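Local coordinates for protein MIPZ (Caulobacter crescentus, PDB 2XJ9) that is a division-plane-positioning ATPase that inhibits cell division, probably forming gradients through localised dimerisation and nucleoid binding, at residues R44-T47 and S48-F51; R56-L59 and D60-I64; D220-I223 and Y224-F228. The protein carries 1 engineered substitution. All coordinates share one frame; numbering follows the deposited sequence.

Interaction 1: R44-T47 and S48-F51. With AGS (phosphothiophosphoric acid-adenylate ester), chain D.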
loop_
_atom_site.group_PDB
_atom_site.type_symbol
_atom_site.label_atom_id
_atom_site.label_comp_id
_atom_site.label_asym_id
_atom_site.label_seq_id
_atom_site.Cartn_x
_atom_site.Cartn_y
_atom_site.Cartn_z
ATOM N N ARG A 44 -11.378 -4.335 -7.050
ATOM C CA ARG A 44 -10.904 -3.450 -8.126
ATOM C C ARG A 44 -9.462 -3.757 -8.578
ATOM O O ARG A 44 -9.231 -4.060 -9.760
ATOM C CB ARG A 44 -11.065 -1.972 -7.754
ATOM C CG ARG A 44 -12.354 -1.675 -7.037
ATOM C CD ARG A 44 -13.118 -0.492 -7.590
ATOM N NE ARG A 44 -12.290 0.587 -8.025
ATOM C CZ ARG A 44 -12.405 1.397 -9.074
ATOM N NH1 ARG A 44 -13.365 1.331 -9.982
ATOM N NH2 ARG A 44 -11.458 2.311 -9.194
ATOM N N GLN A 45 -8.500 -3.679 -7.656
ATOM C CA GLN A 45 -7.095 -3.887 -8.024
ATOM C C GLN A 45 -6.850 -5.272 -8.582
ATOM O O GLN A 45 -6.285 -5.406 -9.665
ATOM C CB GLN A 45 -6.172 -3.700 -6.844
ATOM C CG GLN A 45 -6.155 -2.336 -6.260
ATOM C CD GLN A 45 -4.925 -2.135 -5.422
ATOM O OE1 GLN A 45 -4.915 -1.311 -4.505
ATOM N NE2 GLN A 45 -3.872 -2.895 -5.727
ATOM N N ARG A 46 -7.243 -6.288 -7.812
ATOM C CA ARG A 46 -7.215 -7.658 -8.268
ATOM C C ARG A 46 -5.821 -8.075 -8.670
ATOM O O ARG A 46 -5.641 -8.718 -9.711
ATOM C CB ARG A 46 -8.158 -7.820 -9.445
ATOM C CG ARG A 46 -9.594 -7.700 -9.054
ATOM C CD ARG A 46 -10.478 -7.577 -10.268
ATOM N NE ARG A 46 -10.111 -8.508 -11.337
ATOM C CZ ARG A 46 -10.309 -9.824 -11.287
ATOM N NH1 ARG A 46 -10.851 -10.377 -10.203
ATOM N NH2 ARG A 46 -9.949 -10.586 -12.315
ATOM N N THR A 47 -4.838 -7.723 -7.840
ATOM C CA THR A 47 -3.430 -8.022 -8.142
ATOM C C THR A 47 -3.112 -9.529 -8.313
ATOM O O THR A 47 -2.449 -9.931 -9.280
ATOM C CB THR A 47 -2.477 -7.420 -7.084
ATOM O OG1 THR A 47 -2.830 -6.055 -6.806
ATOM C CG2 THR A 47 -1.030 -7.509 -7.549
ATOM N N SER A 48 -3.572 -10.364 -7.381
ATOM C CA SER A 48 -3.331 -11.799 -7.504
ATOM C C SER A 48 -4.056 -12.332 -8.732
ATOM O O SER A 48 -3.494 -13.100 -9.500
ATOM C CB SER A 48 -3.777 -12.569 -6.267
ATOM O OG SER A 48 -3.420 -11.927 -5.061
ATOM N N ALA A 49 -5.305 -11.915 -8.926
ATOM C CA ALA A 49 -6.072 -12.316 -10.116
ATOM C C ALA A 49 -5.391 -11.891 -11.438
ATOM O O ALA A 49 -5.249 -12.689 -12.376
ATOM C CB ALA A 49 -7.485 -11.770 -10.031
ATOM N N ARG A 50 -4.975 -10.628 -11.503
ATOM C CA ARG A 50 -4.167 -10.135 -12.609
ATOM C C ARG A 50 -2.887 -10.948 -12.785
ATOM O O ARG A 50 -2.494 -11.233 -13.910
ATOM C CB ARG A 50 -3.805 -8.661 -12.390
ATOM C CG ARG A 50 -5.003 -7.695 -12.360
ATOM C CD ARG A 50 -5.312 -7.068 -13.728
ATOM N NE ARG A 50 -4.696 -7.813 -14.825
ATOM C CZ ARG A 50 -3.649 -7.385 -15.528
ATOM N NH1 ARG A 50 -3.141 -8.135 -16.500
ATOM N NH2 ARG A 50 -3.109 -6.204 -15.265
ATOM N N PHE A 51 -2.221 -11.311 -11.691
ATOM C CA PHE A 51 -1.002 -12.083 -11.839
ATOM C C PHE A 51 -1.273 -13.308 -12.677
ATOM O O PHE A 51 -0.589 -13.565 -13.651
ATOM C CB PHE A 51 -0.411 -12.503 -10.502
ATOM C CG PHE A 51 0.849 -13.319 -10.639
ATOM C CD1 PHE A 51 2.059 -12.708 -10.936
ATOM C CD2 PHE A 51 0.825 -14.696 -10.494
ATOM C CE1 PHE A 51 3.222 -13.468 -11.074
ATOM C CE2 PHE A 51 1.982 -15.461 -10.640
ATOM C CZ PHE A 51 3.176 -14.857 -10.927
HETATM P PG AGS D . -2.419 -3.201 -1.455
HETATM S S1G AGS D . -3.006 -2.464 -0.252
HETATM O O2G AGS D . -2.313 -2.388 -2.727
HETATM O O3G AGS D . -2.998 -4.567 -1.753
HETATM P PB AGS D . -0.237 -5.014 -0.997
HETATM O O1B AGS D . -0.167 -5.341 0.479
HETATM O O2B AGS D . -0.915 -5.875 -2.033
HETATM O O3B AGS D . -0.881 -3.530 -1.061
HETATM P PA AGS D . 2.015 -5.375 -2.700
HETATM O O1A AGS D . 2.144 -6.877 -2.557
HETATM O O2A AGS D . 1.420 -4.809 -3.938
HETATM O O3A AGS D . 1.276 -4.758 -1.437
HETATM O "O5'" AGS D . 3.447 -4.702 -2.461
HETATM C "C5'" AGS D . 3.574 -3.291 -2.511
HETATM C "C4'" AGS D . 4.624 -2.889 -3.560
HETATM O "O4'" AGS D . 5.833 -3.439 -3.108
HETATM C "C3'" AGS D . 4.435 -3.484 -4.945
HETATM O "O3'" AGS D . 4.958 -2.580 -5.902
HETATM C "C2'" AGS D . 5.298 -4.725 -5.016
HETATM O "O2'" AGS D . 5.720 -4.912 -6.374
HETATM C "C1'" AGS D . 6.405 -4.339 -4.057
HETATM N N9 AGS D . 7.006 -5.342 -3.148
HETATM C C8 AGS D . 6.396 -5.939 -2.097
HETATM N N7 AGS D . 7.253 -6.764 -1.432
HETATM C C5 AGS D . 8.437 -6.664 -2.064
HETATM C C6 AGS D . 9.757 -7.250 -1.886
HETATM N N6 AGS D . 9.969 -8.124 -0.883
HETATM N N1 AGS D . 10.720 -6.875 -2.754
HETATM C C2 AGS D . 10.518 -6.012 -3.762
HETATM N N3 AGS D . 9.340 -5.438 -3.989
HETATM C C4 AGS D . 8.287 -5.721 -3.181
#

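Interaction 2: R56-L59 and D60-I64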
loop_
_atom_site.group_PDB
_atom_site.type_symbol
_atom_site.label_atom_id
_atom_site.label_comp_id
_atom_site.label_asym_id
_atom_site.label_seq_id
_atom_site.Cartn_x
_atom_site.Cartn_y
_atom_site.Cartn_z
ATOM N N ARG A 56 -1.550 -17.329 -17.298
ATOM C CA ARG A 56 -2.421 -17.916 -18.299
ATOM C C ARG A 56 -2.041 -17.441 -19.701
ATOM O O ARG A 56 -1.622 -18.232 -20.532
ATOM C CB ARG A 56 -3.871 -17.531 -17.958
ATOM C CG ARG A 56 -4.968 -18.135 -18.837
ATOM C CD ARG A 56 -4.940 -19.667 -18.871
ATOM N NE ARG A 56 -3.721 -20.161 -19.504
ATOM C CZ ARG A 56 -3.523 -21.420 -19.874
ATOM N NH1 ARG A 56 -2.369 -21.787 -20.436
ATOM N NH2 ARG A 56 -4.482 -22.316 -19.679
ATOM N N ALA A 57 -2.163 -16.138 -19.952
ATOM C CA ALA A 57 -1.873 -15.570 -21.268
ATOM C C ALA A 57 -0.449 -15.800 -21.740
ATOM O O ALA A 57 -0.222 -15.950 -22.935
ATOM C CB ALA A 57 -2.190 -14.100 -21.293
ATOM N N TRP A 58 0.502 -15.827 -20.809
ATOM C CA TRP A 58 1.911 -16.008 -21.153
ATOM C C TRP A 58 2.284 -17.467 -21.487
ATOM O O TRP A 58 2.798 -17.751 -22.576
ATOM C CB TRP A 58 2.811 -15.474 -20.042
ATOM C CG TRP A 58 4.266 -15.504 -20.410
ATOM C CD1 TRP A 58 4.973 -14.513 -21.017
ATOM C CD2 TRP A 58 5.186 -16.582 -20.205
ATOM N NE1 TRP A 58 6.275 -14.899 -21.199
ATOM C CE2 TRP A 58 6.433 -16.167 -20.714
ATOM C CE3 TRP A 58 5.079 -17.855 -19.641
ATOM C CZ2 TRP A 58 7.565 -16.976 -20.672
ATOM C CZ3 TRP A 58 6.206 -18.661 -19.601
ATOM C CH2 TRP A 58 7.435 -18.215 -20.110
ATOM N N LEU A 59 2.035 -18.386 -20.551
ATOM C CA LEU A 59 2.247 -19.817 -20.791
ATOM C C LEU A 59 1.602 -20.258 -22.095
ATOM O O LEU A 59 2.187 -20.996 -22.889
ATOM C CB LEU A 59 1.653 -20.653 -19.660
ATOM C CG LEU A 59 2.388 -20.659 -18.325
ATOM C CD1 LEU A 59 1.544 -21.305 -17.252
ATOM C CD2 LEU A 59 3.703 -21.376 -18.467
ATOM N N ASP A 60 0.370 -19.823 -22.296
ATOM C CA ASP A 60 -0.314 -20.045 -23.552
ATOM C C ASP A 60 0.549 -19.620 -24.753
ATOM O O ASP A 60 0.936 -20.451 -25.570
ATOM C CB ASP A 60 -1.646 -19.303 -23.535
ATOM C CG ASP A 60 -2.403 -19.428 -24.834
ATOM O OD1 ASP A 60 -1.766 -19.295 -25.903
ATOM O OD2 ASP A 60 -3.634 -19.648 -24.781
ATOM N N ASN A 61 0.862 -18.331 -24.857
ATOM C CA ASN A 61 1.673 -17.841 -25.965
ATOM C C ASN A 61 2.995 -18.584 -26.188
ATOM O O ASN A 61 3.315 -18.922 -27.333
ATOM C CB ASN A 61 1.943 -16.352 -25.826
ATOM C CG ASN A 61 2.686 -15.796 -27.012
ATOM O OD1 ASN A 61 3.886 -15.513 -26.939
ATOM N ND2 ASN A 61 1.979 -15.654 -28.131
ATOM N N LYS A 62 3.763 -18.825 -25.118
ATOM C CA LYS A 62 5.053 -19.532 -25.243
ATOM C C LYS A 62 4.869 -21.046 -25.382
ATOM O O LYS A 62 5.822 -21.775 -25.658
ATOM C CB LYS A 62 6.006 -19.227 -24.075
ATOM C CG LYS A 62 6.432 -17.781 -23.960
ATOM C CD LYS A 62 6.455 -17.136 -25.313
ATOM C CE LYS A 62 7.102 -15.773 -25.240
ATOM N NZ LYS A 62 8.466 -15.873 -24.634
ATOM N N LYS A 63 3.638 -21.505 -25.181
ATOM C CA LYS A 63 3.280 -22.920 -25.348
ATOM C C LYS A 63 4.032 -23.870 -24.419
ATOM O O LYS A 63 4.071 -25.071 -24.656
ATOM C CB LYS A 63 3.466 -23.367 -26.801
ATOM C CG LYS A 63 2.592 -22.612 -27.785
ATOM C CD LYS A 63 1.118 -22.949 -27.625
ATOM C CE LYS A 63 0.808 -24.289 -28.264
ATOM N NZ LYS A 63 -0.651 -24.595 -28.282
ATOM N N ILE A 64 4.634 -23.334 -23.367
ATOM C CA ILE A 64 5.256 -24.190 -22.372
ATOM C C ILE A 64 4.230 -24.498 -21.271
ATOM O O ILE A 64 3.118 -23.968 -21.284
ATOM C CB ILE A 64 6.578 -23.591 -21.817
ATOM C CG1 ILE A 64 6.460 -23.314 -20.327
ATOM C CG2 ILE A 64 6.992 -22.323 -22.589
ATOM C CD1 ILE A 64 7.761 -22.893 -19.719
#

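Interaction 3: D220-I223 and Y224-F228. With AGS (phosphothiophosphoric acid-adenylate ester), chain D.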
loop_
_atom_site.group_PDB
_atom_site.type_symbol
_atom_site.label_atom_id
_atom_site.label_comp_id
_atom_site.label_asym_id
_atom_site.label_seq_id
_atom_site.Cartn_x
_atom_site.Cartn_y
_atom_site.Cartn_z
ATOM N N ASP A 220 13.881 -6.359 0.087
ATOM C CA ASP A 220 13.557 -5.648 -1.137
ATOM C C ASP A 220 14.361 -6.271 -2.283
ATOM O O ASP A 220 15.575 -6.334 -2.230
ATOM C CB ASP A 220 13.885 -4.162 -0.936
ATOM C CG ASP A 220 13.220 -3.260 -1.951
ATOM O OD1 ASP A 220 12.376 -3.741 -2.733
ATOM O OD2 ASP A 220 13.538 -2.051 -1.958
ATOM N N ARG A 221 13.685 -6.761 -3.310
ATOM C CA ARG A 221 14.372 -7.470 -4.372
ATOM C C ARG A 221 13.621 -7.392 -5.672
ATOM O O ARG A 221 12.501 -7.880 -5.778
ATOM C CB ARG A 221 14.504 -8.929 -4.007
ATOM C CG ARG A 221 15.521 -9.192 -2.947
ATOM C CD ARG A 221 16.203 -10.514 -3.219
ATOM N NE ARG A 221 17.396 -10.671 -2.403
ATOM C CZ ARG A 221 17.382 -11.203 -1.189
ATOM N NH1 ARG A 221 16.235 -11.621 -0.673
ATOM N NH2 ARG A 221 18.508 -11.317 -0.497
ATOM N N VAL A 222 14.255 -6.821 -6.677
ATOM C CA VAL A 222 13.674 -6.716 -8.004
ATOM C C VAL A 222 12.956 -7.976 -8.485
ATOM O O VAL A 222 11.938 -7.891 -9.163
ATOM C CB VAL A 222 14.773 -6.394 -9.043
ATOM C CG1 VAL A 222 14.181 -5.649 -10.232
ATOM C CG2 VAL A 222 15.892 -5.588 -8.389
ATOM N N ILE A 223 13.512 -9.137 -8.158
ATOM C CA ILE A 223 13.010 -10.404 -8.658
ATOM C C ILE A 223 11.632 -10.728 -8.065
ATOM O O ILE A 223 10.875 -11.557 -8.607
ATOM C CB ILE A 223 14.022 -11.564 -8.393
ATOM C CG1 ILE A 223 13.578 -12.849 -9.091
ATOM C CG2 ILE A 223 14.203 -11.799 -6.908
ATOM C CD1 ILE A 223 13.530 -12.729 -10.597
ATOM N N TYR A 224 11.295 -10.057 -6.965
ATOM C CA TYR A 224 9.992 -10.260 -6.331
ATOM C C TYR A 224 8.895 -9.458 -7.020
ATOM O O TYR A 224 7.719 -9.543 -6.648
ATOM C CB TYR A 224 10.043 -9.864 -4.865
ATOM C CG TYR A 224 10.756 -10.850 -3.953
ATOM C CD1 TYR A 224 10.776 -12.209 -4.235
ATOM C CD2 TYR A 224 11.417 -10.416 -2.814
ATOM C CE1 TYR A 224 11.435 -13.101 -3.403
ATOM C CE2 TYR A 224 12.063 -11.299 -1.991
ATOM C CZ TYR A 224 12.065 -12.639 -2.288
ATOM O OH TYR A 224 12.705 -13.522 -1.462
ATOM N N ARG A 225 9.273 -8.679 -8.028
ATOM C CA ARG A 225 8.378 -7.653 -8.524
ATOM C C ARG A 225 8.491 -7.558 -10.012
ATOM O O ARG A 225 7.617 -7.029 -10.680
ATOM C CB ARG A 225 8.745 -6.311 -7.898
ATOM C CG ARG A 225 9.071 -5.291 -8.923
ATOM C CD ARG A 225 9.267 -3.942 -8.327
ATOM N NE ARG A 225 10.492 -3.786 -7.634
ATOM C CZ ARG A 225 10.750 -3.132 -6.515
ATOM N NH1 ARG A 225 12.010 -3.149 -6.138
ATOM N NH2 ARG A 225 9.836 -2.509 -5.777
ATOM N N GLU A 226 9.590 -8.091 -10.518
ATOM C CA GLU A 226 10.032 -7.859 -11.884
ATOM C C GLU A 226 9.291 -8.738 -12.883
ATOM O O GLU A 226 9.200 -8.392 -14.059
ATOM C CB GLU A 226 11.530 -8.122 -11.965
ATOM C CG GLU A 226 12.114 -7.949 -13.337
ATOM C CD GLU A 226 13.578 -8.365 -13.409
ATOM O OE1 GLU A 226 13.942 -9.357 -12.731
ATOM O OE2 GLU A 226 14.358 -7.705 -14.140
ATOM N N LEU A 227 8.746 -9.861 -12.415
ATOM C CA LEU A 227 8.128 -10.841 -13.307
ATOM C C LEU A 227 6.599 -10.744 -13.357
ATOM O O LEU A 227 5.930 -11.535 -14.034
ATOM C CB LEU A 227 8.557 -12.250 -12.917
ATOM C CG LEU A 227 10.060 -12.468 -12.979
ATOM C CD1 LEU A 227 10.450 -13.804 -12.374
ATOM C CD2 LEU A 227 10.488 -12.379 -14.424
ATOM N N PHE A 228 6.042 -9.767 -12.660
ATOM C CA PHE A 228 4.593 -9.647 -12.599
ATOM C C PHE A 228 3.927 -9.588 -13.961
ATOM O O PHE A 228 2.859 -10.142 -14.155
ATOM C CB PHE A 228 4.193 -8.434 -11.782
ATOM C CG PHE A 228 2.738 -8.097 -11.870
ATOM C CD1 PHE A 228 1.841 -8.584 -10.933
ATOM C CD2 PHE A 228 2.259 -7.268 -12.875
ATOM C CE1 PHE A 228 0.499 -8.242 -11.001
ATOM C CE2 PHE A 228 0.900 -6.936 -12.950
ATOM C CZ PHE A 228 0.031 -7.426 -12.016
HETATM P PG AGS D . -2.419 -3.201 -1.455
HETATM S S1G AGS D . -3.006 -2.464 -0.252
HETATM O O2G AGS D . -2.313 -2.388 -2.727
HETATM O O3G AGS D . -2.998 -4.567 -1.753
HETATM P PB AGS D . -0.237 -5.014 -0.997
HETATM O O1B AGS D . -0.167 -5.341 0.479
HETATM O O2B AGS D . -0.915 -5.875 -2.033
HETATM O O3B AGS D . -0.881 -3.530 -1.061
HETATM P PA AGS D . 2.015 -5.375 -2.700
HETATM O O1A AGS D . 2.144 -6.877 -2.557
HETATM O O2A AGS D . 1.420 -4.809 -3.938
HETATM O O3A AGS D . 1.276 -4.758 -1.437
HETATM O "O5'" AGS D . 3.447 -4.702 -2.461
HETATM C "C5'" AGS D . 3.574 -3.291 -2.511
HETATM C "C4'" AGS D . 4.624 -2.889 -3.560
HETATM O "O4'" AGS D . 5.833 -3.439 -3.108
HETATM C "C3'" AGS D . 4.435 -3.484 -4.945
HETATM O "O3'" AGS D . 4.958 -2.580 -5.902
HETATM C "C2'" AGS D . 5.298 -4.725 -5.016
HETATM O "O2'" AGS D . 5.720 -4.912 -6.374
HETATM C "C1'" AGS D . 6.405 -4.339 -4.057
HETATM N N9 AGS D . 7.006 -5.342 -3.148
HETATM C C8 AGS D . 6.396 -5.939 -2.097
HETATM N N7 AGS D . 7.253 -6.764 -1.432
HETATM C C5 AGS D . 8.437 -6.664 -2.064
HETATM C C6 AGS D . 9.757 -7.250 -1.886
HETATM N N6 AGS D . 9.969 -8.124 -0.883
HETATM N N1 AGS D . 10.720 -6.875 -2.754
HETATM C C2 AGS D . 10.518 -6.012 -3.762
HETATM N N3 AGS D . 9.340 -5.438 -3.989
HETATM C C4 AGS D . 8.287 -5.721 -3.181
#

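Interaction 1: R44-T47 and S48-F51
Arg46 and Arg50 meet through a backbone hydrogen bond in a helix-start contact, where the loop after strand 36-40 turns into helix 47-62 of this P-loop ATPase. Arg46 is the N-cap residue. Its carbonyl oxygen receives Arg50 N at 2.7 Å with an almost straight N-H...O angle of 170°, and Thr47 O takes Phe51 N in the following bond, so the first turn is closed at once. The Arg46 side chain leans over that turn: one face of its guanidinium lies across the methyl of Ala49, NH2 to CB 3.6 Å. A small alanine suits this spot because it leaves room for the flat group, whose NH2 continues to a salt bridge with Glu53. Arg50 is long enough to cross the dimer interface, where NH2 pairs with Asp141 of the second subunit. Thr47 belongs to the magnesium site together with Ser19; a chi1 of -47° sets its OG1 beside the backbone N, and the side chain comes about 3 Å from the bound magnesium ion. Gln45 lines the nucleotide pocket, its side chain lying near an oxygen of the gamma-thiophosphate, and its carbonyl O lies 3.8 Å from Arg50 CG.

Interaction 2: R56-L59 and D60-I64
Lys62 lays its CG over one face of the Trp58 indole, a CH-pi contact with CG 3.8 Å from the centroid of the six-membered ring and 23° off its normal. Trp58 turns its ring opposite the backbone N (chi1 -174°), to the carbonyl side and so toward the next turn of the helix. The methylenes of a lysine can cover an aromatic surface while the amino end continues to the periphery. Beside this pair a methyl of Leu59, CD2, meets the CG1 methylene of Ile64 at 3.8 Å, and Leu59 CD2 also lies at the indole edge, in its plane. Helical hydrogen bonds set these spacings: Lys62 N reaches Trp58 O at 2.9 Å, nearly straight at 174°, and Asp60 N and Asn61 N bond to Arg56 O and Ala57 O. Farther out, Phe230 meets the indole with its ring inclined, Pro148 of the second subunit packs against Trp58, and Leu66 touches Leu59. Lys63 leaves the helix with positive phi, letting the chain turn so that Ile64 folds back on Leu59. The whole is a helix C-terminus within a beta-alpha-beta crossover, where helix 47-62 gives way to the loop before strand 70-72.

Interaction 3: D220-I223 and Y224-F228
Arg225 lays one face of its guanidinium over N3 of the adenine, near the rim of the group, NH2 to N3 3.5 Å, in the base-binding loop that follows strand 213-215 of this P-loop ATPase. The flat cation suits a side wall of the base pocket and has acidic mates as well: NH1 forms a long salt bridge with Asp220 OD1 at 3.5 Å, the two planes 73° apart, and another with Glu192 of the second subunit. With an alanine here, Asp220 and that Glu192 would probably be left short of a positive partner and the adenine would lose the flat group lying over N3. The base is read by main chain: Arg221 N donates to adenine N1 at 3.0 Å and 156°, a bond that needs a backbone N-H but not a particular side chain. Tyr224 closes the turn by giving its N-H to Arg221 O at 2.8 Å. Its CG sits beside the backbone N (chi1 -75°), bringing the ring toward the base, so that N1 lies at its edge, in plane, and CD2 comes near N6. Arg221 runs alongside the tyrosine, CB to CD2 3.6 Å; its NH1, in a salt bridge, and Tyr224 OH, in a hydrogen bond, both end on Glu256 of helix 249-263, which holds the two side chains alongside each other. Farther along, buried apolar residues pack beside the turn, Ile223 CD1 3.7 Å from Leu227 CD1.

The three contacts follow one another along the chain, and all belong to the one MipZ ATPase fold. Interactions 1 and 2 share helix 47-62, one near its start and the other at its end, with centres about 18 Å apart; interaction 3 comes much later, in the loop after strand 213-215. Interaction 3 nevertheless touches interaction 1, since Phe228 packs on Thr47, Arg50 and Phe51, joining the adenine end of the site to the phosphate and magnesium end around one nucleotide. Interaction 2 stands clear of both. Interactions 1 and 3 meet both nucleotide and second subunit, consistent with a pocket completed by dimerisation, whereas interaction 2 adds packing to the dimer interface.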